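Local coordinates for protein L-ribulose 3-epimerase (Mesorhizobium loti, PDB 3VYL) that binds manganese and probably catalyses the epimerisation of ketoses at C3, interconverting L-ribulose and L-xylulose most efficiently, at residues 37-42 and 88-93; 94-99 and 138-143; 109-114 and 253-258; 125-130 and 168-173. All coordinates share one frame; numbering follows the deposited sequence.

Interaction 1: residues 37-42 and 88-93; sequences FSYLDP and LNQTIA
Y39 reaches from the loop after barrel strand 34-37 to Q90 and T91 on helix 78-98, joining a loop at the C-terminal end of a TIM barrel to an outer helix. The side chain starts from CB with CG anti to the backbone N (chi1 -162°), which carries the ring toward the helix. CD1 is the first ring atom to come near T91, and CE1 is closer, 3.2 Å from T91 OG1. T91 OG1 lies in the plane of the Y39 ring, at its edge. It is itself hydrogen-bonded to the I87 carbonyl, so the threonine satisfies its polar end within the helix. At the tip, Y39 OH comes to the glutamine chain, 3.4 Å from both Q90 CG and Q90 CD. The tyrosine crosses Q90 at about a right angle, its ring plane 82° from the amide plane. With an alanine here, the loop would probably lose its touch on T91, and the Q90 chain would be left freer to turn. I65 of strand 60-66 touches both Y39 and T91 and so backs the contact on the barrel side. P42, a rigid residue suited to a loop turning into helix 47-57, adds a looser touch: P42 CD lies 4.2 Å from Q90 NE2.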
loop_
_atom_site.group_PDB
_atom_site.type_symbol
_atom_site.label_atom_id
_atom_site.label_comp_id
_atom_site.label_asym_id
_atom_site.label_seq_id
_atom_site.Cartn_x
_atom_site.Cartn_y
_atom_site.Cartn_z
ATOM N N PHE A 37 -26.079 -10.462 17.010
ATOM C CA PHE A 37 -26.777 -9.773 18.054
ATOM C C PHE A 37 -25.853 -9.682 19.216
ATOM O O PHE A 37 -25.169 -10.598 19.469
ATOM C CB PHE A 37 -28.021 -10.552 18.439
ATOM C CG PHE A 37 -29.150 -10.418 17.468
ATOM C CD1 PHE A 37 -29.704 -9.208 17.216
ATOM C CD2 PHE A 37 -29.651 -11.502 16.839
ATOM C CE1 PHE A 37 -30.723 -9.066 16.342
ATOM C CE2 PHE A 37 -30.679 -11.382 15.974
ATOM C CZ PHE A 37 -31.214 -10.161 15.717
ATOM N N SER A 38 -25.755 -8.517 19.836
ATOM C CA SER A 38 -24.977 -8.294 21.053
ATOM C C SER A 38 -25.394 -8.846 22.395
ATOM O O SER A 38 -24.567 -9.247 23.164
ATOM C CB SER A 38 -24.877 -6.827 21.322
ATOM O OG SER A 38 -25.329 -6.575 22.652
ATOM N N TYR A 39 -26.647 -8.676 22.756
ATOM C CA TYR A 39 -27.271 -9.467 23.796
ATOM C C TYR A 39 -28.752 -9.204 23.832
ATOM O O TYR A 39 -29.175 -8.088 23.653
ATOM C CB TYR A 39 -26.624 -9.237 25.157
ATOM C CG TYR A 39 -26.939 -10.312 26.156
ATOM C CD1 TYR A 39 -26.160 -11.432 26.269
ATOM C CD2 TYR A 39 -28.024 -10.203 26.977
ATOM C CE1 TYR A 39 -26.452 -12.406 27.183
ATOM C CE2 TYR A 39 -28.329 -11.173 27.890
ATOM C CZ TYR A 39 -27.532 -12.260 27.980
ATOM O OH TYR A 39 -27.854 -13.203 28.874
ATOM N N LEU A 40 -29.517 -10.230 24.144
ATOM C CA LEU A 40 -30.949 -10.140 24.185
ATOM C C LEU A 40 -31.470 -10.753 25.465
ATOM O O LEU A 40 -31.108 -11.854 25.808
ATOM C CB LEU A 40 -31.524 -10.872 22.995
ATOM C CG LEU A 40 -31.150 -10.325 21.634
ATOM C CD1 LEU A 40 -31.654 -11.252 20.566
ATOM C CD2 LEU A 40 -31.768 -8.979 21.419
ATOM N N ASP A 41 -32.339 -10.058 26.169
ATOM C CA ASP A 41 -32.893 -10.632 27.392
ATOM C C ASP A 41 -34.042 -11.604 27.089
ATOM O O ASP A 41 -35.016 -11.222 26.436
ATOM C CB ASP A 41 -33.346 -9.533 28.355
ATOM C CG ASP A 41 -33.956 -10.091 29.620
ATOM O OD1 ASP A 41 -33.249 -10.815 30.355
ATOM O OD2 ASP A 41 -35.146 -9.811 29.877
ATOM N N PRO A 42 -33.920 -12.869 27.551
ATOM C CA PRO A 42 -34.940 -13.911 27.329
ATOM C C PRO A 42 -36.363 -13.535 27.758
ATOM O O PRO A 42 -37.313 -13.882 27.058
ATOM C CB PRO A 42 -34.420 -15.090 28.161
ATOM C CG PRO A 42 -32.941 -14.908 28.165
ATOM C CD PRO A 42 -32.719 -13.419 28.211
ATOM N N LEU A 88 -21.701 -15.704 30.777
ATOM C CA LEU A 88 -21.250 -16.607 29.720
ATOM C C LEU A 88 -22.236 -17.750 29.463
ATOM O O LEU A 88 -22.659 -17.969 28.315
ATOM C CB LEU A 88 -19.858 -17.150 30.055
ATOM C CG LEU A 88 -18.605 -16.555 29.398
ATOM C CD1 LEU A 88 -18.779 -15.117 28.936
ATOM C CD2 LEU A 88 -17.426 -16.676 30.348
ATOM N N ASN A 89 -22.612 -18.453 30.538
ATOM C CA ASN A 89 -23.542 -19.587 30.466
ATOM C C ASN A 89 -24.894 -19.196 29.872
ATOM O O ASN A 89 -25.490 -19.954 29.098
ATOM C CB ASN A 89 -23.741 -20.222 31.843
ATOM C CG ASN A 89 -22.550 -21.051 32.292
ATOM O OD1 ASN A 89 -21.902 -21.732 31.493
ATOM N ND2 ASN A 89 -22.266 -21.013 33.587
ATOM N N GLN A 90 -25.361 -18.002 30.226
ATOM C CA GLN A 90 -26.636 -17.509 29.727
ATOM C C GLN A 90 -26.548 -17.197 28.235
ATOM O O GLN A 90 -27.428 -17.567 27.464
ATOM C CB GLN A 90 -27.068 -16.285 30.531
ATOM C CG GLN A 90 -28.575 -16.087 30.604
ATOM C CD GLN A 90 -28.975 -14.988 31.577
ATOM O OE1 GLN A 90 -28.217 -14.639 32.491
ATOM N NE2 GLN A 90 -30.172 -14.434 31.386
ATOM N N THR A 91 -25.463 -16.538 27.836
ATOM C CA THR A 91 -25.214 -16.186 26.434
ATOM C C THR A 91 -25.155 -17.417 25.525
ATOM O O THR A 91 -25.620 -17.382 24.381
ATOM C CB THR A 91 -23.910 -15.366 26.290
ATOM O OG1 THR A 91 -23.908 -14.300 27.248
ATOM C CG2 THR A 91 -23.778 -14.776 24.879
ATOM N N ILE A 92 -24.572 -18.494 26.048
ATOM C CA ILE A 92 -24.512 -19.766 25.333
ATOM C C ILE A 92 -25.928 -20.286 25.053
ATOM O O ILE A 92 -26.301 -20.495 23.887
ATOM C CB ILE A 92 -23.677 -20.802 26.100
ATOM C CG1 ILE A 92 -22.206 -20.375 26.111
ATOM C CG2 ILE A 92 -23.841 -22.179 25.478
ATOM C CD1 ILE A 92 -21.306 -21.235 26.970
ATOM N N ALA A 93 -26.718 -20.454 26.115
ATOM C CA ALA A 93 -28.105 -20.902 25.997
ATOM C C ALA A 93 -28.923 -20.006 25.065
ATOM O O ALA A 93 -29.779 -20.493 24.315
ATOM C CB ALA A 93 -28.758 -21.006 27.367
#

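Interaction 2: residues 94-99 and 138-143; sequences LTRDLG and KAAGVT
R96 lays the aliphatic part of its chain along A140, with R96 CG 3.3 Å from A140 O and R96 CD 3.9 Å from A140 CB. The small methyl of A140 suits this place, since the two backbones are close, R96 CA and A140 CA being 6.1 Å apart. Beside this pair, T95 CG2 meets V142 CG1 at 3.9 Å, a methyl contact in the buried part of the interface.

The next shell fixes these groups. The R96 chain bends at its third torsion (chi3 62°), and its guanidinium is gripped side-on by the neighbouring D97: NE reaches D97 OD2 at 2.8 Å, and NH2 bonds to both D97 OD1 and OD2. D97 CG lies at the guanidinium edge, in its plane, but the carboxylate is tilted, and R96 NE and NH2 meet OD2 from one face. T95 turns its hydroxyl to the T91 carbonyl one turn back, which leaves the methyl for V142, and its side chain also touches V103 of strand 102-104. G99 and G141 each have positive phi, which glycine takes readily, and each ends its helix with a Schellman motif.

The contact thus joins the C-terminal end of helix 78-98 to the turn from helix 120-139 into strand 143-147, the packing of successive outer helices of a TIM barrel.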
loop_
_atom_site.group_PDB
_atom_site.type_symbol
_atom_site.label_atom_id
_atom_site.label_comp_id
_atom_site.label_asym_id
_atom_site.label_seq_id
_atom_site.Cartn_x
_atom_site.Cartn_y
_atom_site.Cartn_z
ATOM N N LEU A 94 -28.658 -18.702 25.096
ATOM C CA LEU A 94 -29.278 -17.805 24.121
ATOM C C LEU A 94 -28.912 -18.185 22.671
ATOM O O LEU A 94 -29.797 -18.345 21.831
ATOM C CB LEU A 94 -28.935 -16.342 24.417
ATOM C CG LEU A 94 -29.529 -15.303 23.459
ATOM C CD1 LEU A 94 -31.026 -15.141 23.677
ATOM C CD2 LEU A 94 -28.834 -13.962 23.617
ATOM N N THR A 95 -27.616 -18.339 22.395
ATOM C CA THR A 95 -27.119 -18.690 21.054
ATOM C C THR A 95 -27.754 -20.000 20.586
ATOM O O THR A 95 -28.363 -20.062 19.510
ATOM C CB THR A 95 -25.572 -18.823 21.037
ATOM O OG1 THR A 95 -24.976 -17.610 21.516
ATOM C CG2 THR A 95 -25.049 -19.130 19.632
ATOM N N ARG A 96 -27.606 -21.029 21.424
ATOM C CA ARG A 96 -28.178 -22.354 21.190
ATOM C C ARG A 96 -29.661 -22.289 20.828
ATOM O O ARG A 96 -30.070 -22.846 19.813
ATOM C CB ARG A 96 -27.952 -23.245 22.415
ATOM C CG ARG A 96 -28.485 -24.665 22.289
ATOM C CD ARG A 96 -28.812 -25.227 23.663
ATOM N NE ARG A 96 -29.863 -24.436 24.305
ATOM C CZ ARG A 96 -29.954 -24.212 25.613
ATOM N NH1 ARG A 96 -29.057 -24.721 26.456
ATOM N NH2 ARG A 96 -30.949 -23.465 26.074
ATOM N N ASP A 97 -30.453 -21.587 21.639
ATOM C CA ASP A 97 -31.901 -21.533 21.427
ATOM C C ASP A 97 -32.276 -20.724 20.200
ATOM O O ASP A 97 -33.360 -20.896 19.635
ATOM C CB ASP A 97 -32.622 -21.002 22.667
ATOM C CG ASP A 97 -32.629 -22.003 23.816
ATOM O OD1 ASP A 97 -33.018 -21.617 24.940
ATOM O OD2 ASP A 97 -32.248 -23.176 23.605
ATOM N N LEU A 98 -31.370 -19.858 19.769
ATOM C CA LEU A 98 -31.629 -19.033 18.600
ATOM C C LEU A 98 -31.226 -19.770 17.310
ATOM O O LEU A 98 -31.594 -19.365 16.200
ATOM C CB LEU A 98 -30.909 -17.695 18.754
ATOM C CG LEU A 98 -31.613 -16.383 18.396
ATOM C CD1 LEU A 98 -33.057 -16.340 18.870
ATOM C CD2 LEU A 98 -30.823 -15.226 18.993
ATOM N N GLY A 99 -30.500 -20.874 17.471
ATOM C CA GLY A 99 -30.063 -21.669 16.335
ATOM C C GLY A 99 -28.794 -21.087 15.752
ATOM O O GLY A 99 -28.704 -20.849 14.549
ATOM N N LYS A 138 -19.629 -26.557 24.143
ATOM C CA LYS A 138 -19.598 -27.738 23.274
ATOM C C LYS A 138 -20.921 -28.502 23.364
ATOM O O LYS A 138 -21.592 -28.715 22.349
ATOM C CB LYS A 138 -18.417 -28.659 23.621
ATOM C CG LYS A 138 -18.046 -29.624 22.503
ATOM C CD LYS A 138 -17.106 -30.727 22.965
ATOM C CE LYS A 138 -15.662 -30.250 23.047
ATOM N NZ LYS A 138 -14.690 -31.376 22.969
ATOM N N ALA A 139 -21.285 -28.877 24.595
ATOM C CA ALA A 139 -22.552 -29.553 24.882
ATOM C C ALA A 139 -23.743 -28.845 24.246
ATOM O O ALA A 139 -24.672 -29.502 23.761
ATOM C CB ALA A 139 -22.754 -29.711 26.379
ATOM N N ALA A 140 -23.712 -27.514 24.217
ATOM C CA ALA A 140 -24.803 -26.757 23.609
ATOM C C ALA A 140 -24.696 -26.639 22.083
ATOM O O ALA A 140 -25.567 -26.056 21.435
ATOM C CB ALA A 140 -24.926 -25.389 24.259
ATOM N N GLY A 141 -23.638 -27.214 21.514
ATOM C CA GLY A 141 -23.406 -27.179 20.061
ATOM C C GLY A 141 -22.930 -25.823 19.565
ATOM O O GLY A 141 -23.374 -25.349 18.513
ATOM N N VAL A 142 -22.043 -25.190 20.340
ATOM C CA VAL A 142 -21.529 -23.851 20.023
ATOM C C VAL A 142 -20.046 -23.683 20.341
ATOM O O VAL A 142 -19.529 -24.228 21.315
ATOM C CB VAL A 142 -22.332 -22.694 20.694
ATOM C CG1 VAL A 142 -23.805 -22.718 20.287
ATOM C CG2 VAL A 142 -22.162 -22.688 22.205
ATOM N N THR A 143 -19.370 -22.906 19.507
ATOM C CA THR A 143 -17.944 -22.620 19.693
ATOM C C THR A 143 -17.753 -21.323 20.483
ATOM O O THR A 143 -18.613 -20.443 20.446
ATOM C CB THR A 143 -17.269 -22.474 18.326
ATOM O OG1 THR A 143 -18.018 -21.534 17.534
ATOM C CG2 THR A 143 -17.246 -23.817 17.608
#

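Interaction 3: residues 109-114 and 253-258; sequences AGHGLQ and SKKTAI
H111 NE2 is hydrogen-bonded to E153 OE1, which helps to fix the rotation of the imidazole over which K255 passes. The lysine is extended beyond CG, so its methylenes run past the histidine, and K255 NZ ends 3.0 Å from H111 O. On the way, K255 CD sits over one face of the imidazole, 4.2 Å from the ring centroid and 24° off its normal, a CH-pi contact. H111 turns its ring to this position with CG anti to the backbone N (chi1 -172°). The loop after strand 102-104 here meets the end of the short helix 250-255, which follows strand 238-240, at the C-terminal end of the TIM barrel, and the H111 side chain is about 8 Å from the bound manganese. Putting an alanine in place of K255 would probably strip that imidazole face of its aliphatic cover and remove the positive charge from beside the H111 carbonyl. T256 adds a methyl, CG2 lying 4.1 Å from H111 CE1, while its hydroxyl bonds back to the L252 carbonyl. A257, at positive phi, closes helix 250-255 in a Schellman motif and packs on R151 of the second subunit. The backbone angles of G112 would press any CB against the H111 carbonyl oxygen, so glycine suits the turn.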
loop_
_atom_site.group_PDB
_atom_site.type_symbol
_atom_site.label_atom_id
_atom_site.label_comp_id
_atom_site.label_asym_id
_atom_site.label_seq_id
_atom_site.Cartn_x
_atom_site.Cartn_y
_atom_site.Cartn_z
ATOM N N ALA A 109 -12.024 -11.133 29.487
ATOM C CA ALA A 109 -11.745 -10.114 30.489
ATOM C C ALA A 109 -12.735 -8.974 30.300
ATOM O O ALA A 109 -13.521 -8.988 29.339
ATOM C CB ALA A 109 -10.324 -9.614 30.333
ATOM N N GLY A 110 -12.729 -7.994 31.196
ATOM C CA GLY A 110 -13.682 -6.890 31.070
ATOM C C GLY A 110 -13.475 -6.078 29.801
ATOM O O GLY A 110 -12.341 -5.783 29.438
ATOM N N HIS A 111 -14.572 -5.746 29.121
ATOM C CA HIS A 111 -14.576 -4.784 28.000
ATOM C C HIS A 111 -14.435 -3.359 28.484
ATOM O O HIS A 111 -15.344 -2.802 29.105
ATOM C CB HIS A 111 -15.863 -4.921 27.180
ATOM C CG HIS A 111 -15.869 -4.105 25.895
ATOM N ND1 HIS A 111 -17.003 -3.827 25.214
ATOM C CD2 HIS A 111 -14.831 -3.514 25.176
ATOM C CE1 HIS A 111 -16.704 -3.111 24.111
ATOM N NE2 HIS A 111 -15.377 -2.914 24.095
ATOM N N GLY A 112 -13.292 -2.748 28.213
ATOM C CA GLY A 112 -13.084 -1.370 28.630
ATOM C C GLY A 112 -11.636 -1.067 28.927
ATOM O O GLY A 112 -10.796 -1.968 28.913
ATOM N N LEU A 113 -11.345 0.211 29.182
ATOM C CA LEU A 113 -10.012 0.626 29.587
ATOM C C LEU A 113 -9.783 0.220 31.032
ATOM O O LEU A 113 -10.547 0.600 31.918
ATOM C CB LEU A 113 -9.808 2.134 29.401
ATOM C CG LEU A 113 -8.442 2.702 29.836
ATOM C CD1 LEU A 113 -7.262 1.972 29.212
ATOM C CD2 LEU A 113 -8.356 4.182 29.507
ATOM N N GLN A 114 -8.733 -0.559 31.252
ATOM C CA GLN A 114 -8.418 -1.074 32.580
ATOM C C GLN A 114 -7.473 -0.156 33.320
ATOM O O GLN A 114 -6.617 0.478 32.711
ATOM C CB GLN A 114 -7.812 -2.479 32.496
ATOM C CG GLN A 114 -8.708 -3.510 31.830
ATOM C CD GLN A 114 -10.131 -3.492 32.340
ATOM O OE1 GLN A 114 -11.070 -3.604 31.558
ATOM N NE2 GLN A 114 -10.303 -3.355 33.653
ATOM N N SER A 253 -21.422 3.309 23.034
ATOM C CA SER A 253 -20.926 4.596 22.551
ATOM C C SER A 253 -19.786 5.099 23.411
ATOM O O SER A 253 -18.799 5.615 22.892
ATOM C CB SER A 253 -22.041 5.647 22.531
ATOM O OG SER A 253 -22.561 5.820 21.224
ATOM N N LYS A 254 -19.924 4.936 24.725
ATOM C CA LYS A 254 -18.913 5.416 25.655
ATOM C C LYS A 254 -17.678 4.502 25.758
ATOM O O LYS A 254 -16.551 4.999 25.789
ATOM C CB LYS A 254 -19.528 5.714 27.024
ATOM C CG LYS A 254 -20.533 6.868 27.014
ATOM C CD LYS A 254 -21.045 7.172 28.418
ATOM C CE LYS A 254 -22.493 7.657 28.429
ATOM N NZ LYS A 254 -22.762 8.858 27.583
ATOM N N LYS A 255 -17.880 3.185 25.788
ATOM C CA LYS A 255 -16.756 2.241 25.856
ATOM C C LYS A 255 -15.928 2.196 24.567
ATOM O O LYS A 255 -14.722 1.958 24.598
ATOM C CB LYS A 255 -17.239 0.829 26.188
ATOM C CG LYS A 255 -17.159 0.452 27.648
ATOM C CD LYS A 255 -17.682 -0.962 27.841
ATOM C CE LYS A 255 -17.846 -1.303 29.317
ATOM N NZ LYS A 255 -18.274 -2.721 29.536
ATOM N N THR A 256 -16.572 2.389 23.427
ATOM C CA THR A 256 -15.845 2.357 22.166
ATOM C C THR A 256 -15.602 3.777 21.646
ATOM O O THR A 256 -15.149 3.958 20.515
ATOM C CB THR A 256 -16.560 1.500 21.113
ATOM O OG1 THR A 256 -17.835 2.073 20.836
ATOM C CG2 THR A 256 -16.751 0.099 21.628
ATOM N N ALA A 257 -15.901 4.760 22.501
ATOM C CA ALA A 257 -15.616 6.181 22.268
ATOM C C ALA A 257 -16.122 6.698 20.926
ATOM O O ALA A 257 -15.367 7.313 20.165
ATOM C CB ALA A 257 -14.128 6.471 22.438
ATOM N N ILE A 258 -17.393 6.443 20.632
ATOM C CA ILE A 258 -18.000 6.980 19.426
ATOM C C ILE A 258 -18.490 8.391 19.709
ATOM O O ILE A 258 -19.560 8.583 20.296
ATOM C CB ILE A 258 -19.175 6.128 18.926
ATOM C CG1 ILE A 258 -18.774 4.662 18.849
ATOM C CG2 ILE A 258 -19.685 6.651 17.582
ATOM C CD1 ILE A 258 -19.974 3.753 18.791
#

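Interaction 4: residues 125-130 and 168-173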
loop_
_atom_site.group_PDB
_atom_site.type_symbol
_atom_site.label_atom_id
_atom_site.label_comp_id
_atom_site.label_asym_id
_atom_site.label_seq_id
_atom_site.Cartn_x
_atom_site.Cartn_y
_atom_site.Cartn_z
ATOM N N ARG A 125 -6.347 -17.363 35.482
ATOM C CA ARG A 125 -7.748 -17.407 35.923
ATOM C C ARG A 125 -8.706 -17.478 34.739
ATOM O O ARG A 125 -9.566 -18.366 34.671
ATOM C CB ARG A 125 -8.106 -16.189 36.788
ATOM C CG ARG A 125 -7.554 -16.200 38.203
ATOM C CD ARG A 125 -8.234 -15.147 39.077
ATOM N NE ARG A 125 -7.748 -13.785 38.829
ATOM C CZ ARG A 125 -6.680 -13.235 39.404
ATOM N NH1 ARG A 125 -5.950 -13.916 40.264
ATOM N NH2 ARG A 125 -6.332 -11.995 39.103
ATOM N N SER A 126 -8.540 -16.536 33.812
ATOM C CA SER A 126 -9.374 -16.450 32.614
ATOM C C SER A 126 -9.294 -17.731 31.781
ATOM O O SER A 126 -10.319 -18.273 31.348
ATOM C CB SER A 126 -8.975 -15.231 31.772
ATOM O OG SER A 126 -9.944 -14.980 30.766
ATOM N N ALA A 127 -8.068 -18.205 31.573
ATOM C CA ALA A 127 -7.819 -19.469 30.891
ATOM C C ALA A 127 -8.546 -20.616 31.601
ATOM O O ALA A 127 -9.360 -21.323 30.987
ATOM C CB ALA A 127 -6.322 -19.736 30.804
ATOM N N ALA A 128 -8.280 -20.764 32.901
ATOM C CA ALA A 128 -8.889 -21.828 33.705
ATOM C C ALA A 128 -10.405 -21.797 33.605
ATOM O O ALA A 128 -11.035 -22.831 33.380
ATOM C CB ALA A 128 -8.436 -21.741 35.154
ATOM N N ALA A 129 -10.984 -20.608 33.724
ATOM C CA ALA A 129 -12.432 -20.471 33.697
ATOM C C ALA A 129 -13.016 -20.758 32.322
ATOM O O ALA A 129 -14.034 -21.463 32.209
ATOM C CB ALA A 129 -12.855 -19.094 34.183
ATOM N N LEU A 130 -12.380 -20.221 31.280
ATOM C CA LEU A 130 -12.888 -20.402 29.915
ATOM C C LEU A 130 -12.743 -21.841 29.421
ATOM O O LEU A 130 -13.612 -22.337 28.696
ATOM C CB LEU A 130 -12.261 -19.403 28.939
ATOM C CG LEU A 130 -12.894 -18.005 28.924
ATOM C CD1 LEU A 130 -11.968 -17.020 28.232
ATOM C CD2 LEU A 130 -14.274 -17.993 28.276
ATOM N N GLU A 168 -3.773 -22.012 23.815
ATOM C CA GLU A 168 -2.837 -23.066 24.171
ATOM C C GLU A 168 -2.966 -23.405 25.654
ATOM O O GLU A 168 -3.097 -24.570 26.012
ATOM C CB GLU A 168 -1.418 -22.596 23.859
ATOM C CG GLU A 168 -0.461 -23.650 23.344
ATOM C CD GLU A 168 0.807 -23.030 22.770
ATOM O OE1 GLU A 168 1.913 -23.562 23.036
ATOM O OE2 GLU A 168 0.700 -22.000 22.058
ATOM N N ASP A 169 -2.958 -22.376 26.503
ATOM C CA ASP A 169 -3.058 -22.533 27.960
ATOM C C ASP A 169 -4.397 -23.081 28.460
ATOM O O ASP A 169 -4.449 -23.675 29.541
ATOM C CB ASP A 169 -2.742 -21.213 28.668
ATOM C CG ASP A 169 -1.293 -20.800 28.509
ATOM O OD1 ASP A 169 -0.518 -21.564 27.899
ATOM O OD2 ASP A 169 -0.923 -19.709 28.991
ATOM N N THR A 170 -5.470 -22.882 27.691
ATOM C CA THR A 170 -6.799 -23.357 28.104
ATOM C C THR A 170 -6.950 -24.866 27.901
ATOM O O THR A 170 -7.830 -25.497 28.492
ATOM C CB THR A 170 -7.953 -22.637 27.372
ATOM O OG1 THR A 170 -7.929 -22.964 25.974
ATOM C CG2 THR A 170 -7.866 -21.128 27.570
ATOM N N GLY A 171 -6.089 -25.424 27.053
ATOM C CA GLY A 171 -6.113 -26.838 26.732
ATOM C C GLY A 171 -7.357 -27.250 25.980
ATOM O O GLY A 171 -7.536 -28.429 25.673
ATOM N N SER A 172 -8.220 -26.290 25.673
ATOM C CA SER A 172 -9.464 -26.607 24.995
ATOM C C SER A 172 -9.340 -26.728 23.478
ATOM O O SER A 172 -8.412 -26.196 22.864
ATOM C CB SER A 172 -10.543 -25.589 25.339
ATOM O OG SER A 172 -11.704 -25.840 24.561
ATOM N N ASP A 173 -10.300 -27.437 22.893
ATOM C CA ASP A 173 -10.474 -27.500 21.451
ATOM C C ASP A 173 -11.848 -26.955 21.029
ATOM O O ASP A 173 -12.346 -27.275 19.944
ATOM C CB ASP A 173 -10.276 -28.933 20.945
ATOM C CG ASP A 173 -11.190 -29.942 21.642
ATOM O OD1 ASP A 173 -10.664 -30.981 22.105
ATOM O OD2 ASP A 173 -12.422 -29.704 21.729
#
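A chi1 of 66° turns the two branches of T170 to different tasks: CG2 stands anti to the carbonyl carbon and meets A127, while OG1 lies between the backbone N and the carbonyl carbon. The methyl comes to rest against the helix backbone, T170 CG2 being 3.7 Å from both A127 CA and A127 O, and it also touches the A127 methyl. An alanine suits this place, because A127 CA and T170 CA are only 4.9 Å apart. The T170 hydroxyl is satisfied inside its own helix end: it is hydrogen-bonded to the I167 carbonyl, and S172 N gives it a weak bond of 3.4 Å. G171 N closes the last turn on E168 O, and its positive phi fits a glycine where the chain leaves the helix. D169 contributes only its methylene here, CB lying 4.4 Å from A127 CB. Its carboxylate turns to other partners, accepting from W123 NE1 and forming a salt bridge with K296 of the third subunit. The whole is a buried hydrophobic contact between consecutive outer helices of the TIM barrel, 120-139 and 160-170. F166 extends it along the second helix, and I175 of strand 175-180 touches both T170 and L130, which reaches L144 and L146 of strand 143-147.

In the fold
Interactions 2 and 4 join successive outer helices of the barrel, and interaction 1 brings a loop onto the first of these helices, while interaction 3 lies near the metal. Interactions 1 and 2 share helix 78-98, their centres 10 Å apart, and I92 CG2 meets A140 CB at 3.6 Å. Interactions 2 and 4 share helix 120-139 and are joined by a salt bridge, K138 NZ to D173 OD2 at 3.1 Å. L88 of interaction 1 also packs on L130 of interaction 4. Interaction 3 touches none of them, but its H111 side chain is about 7 Å from that of the manganese ligand E147, against about 12 Å for T91 of interaction 1.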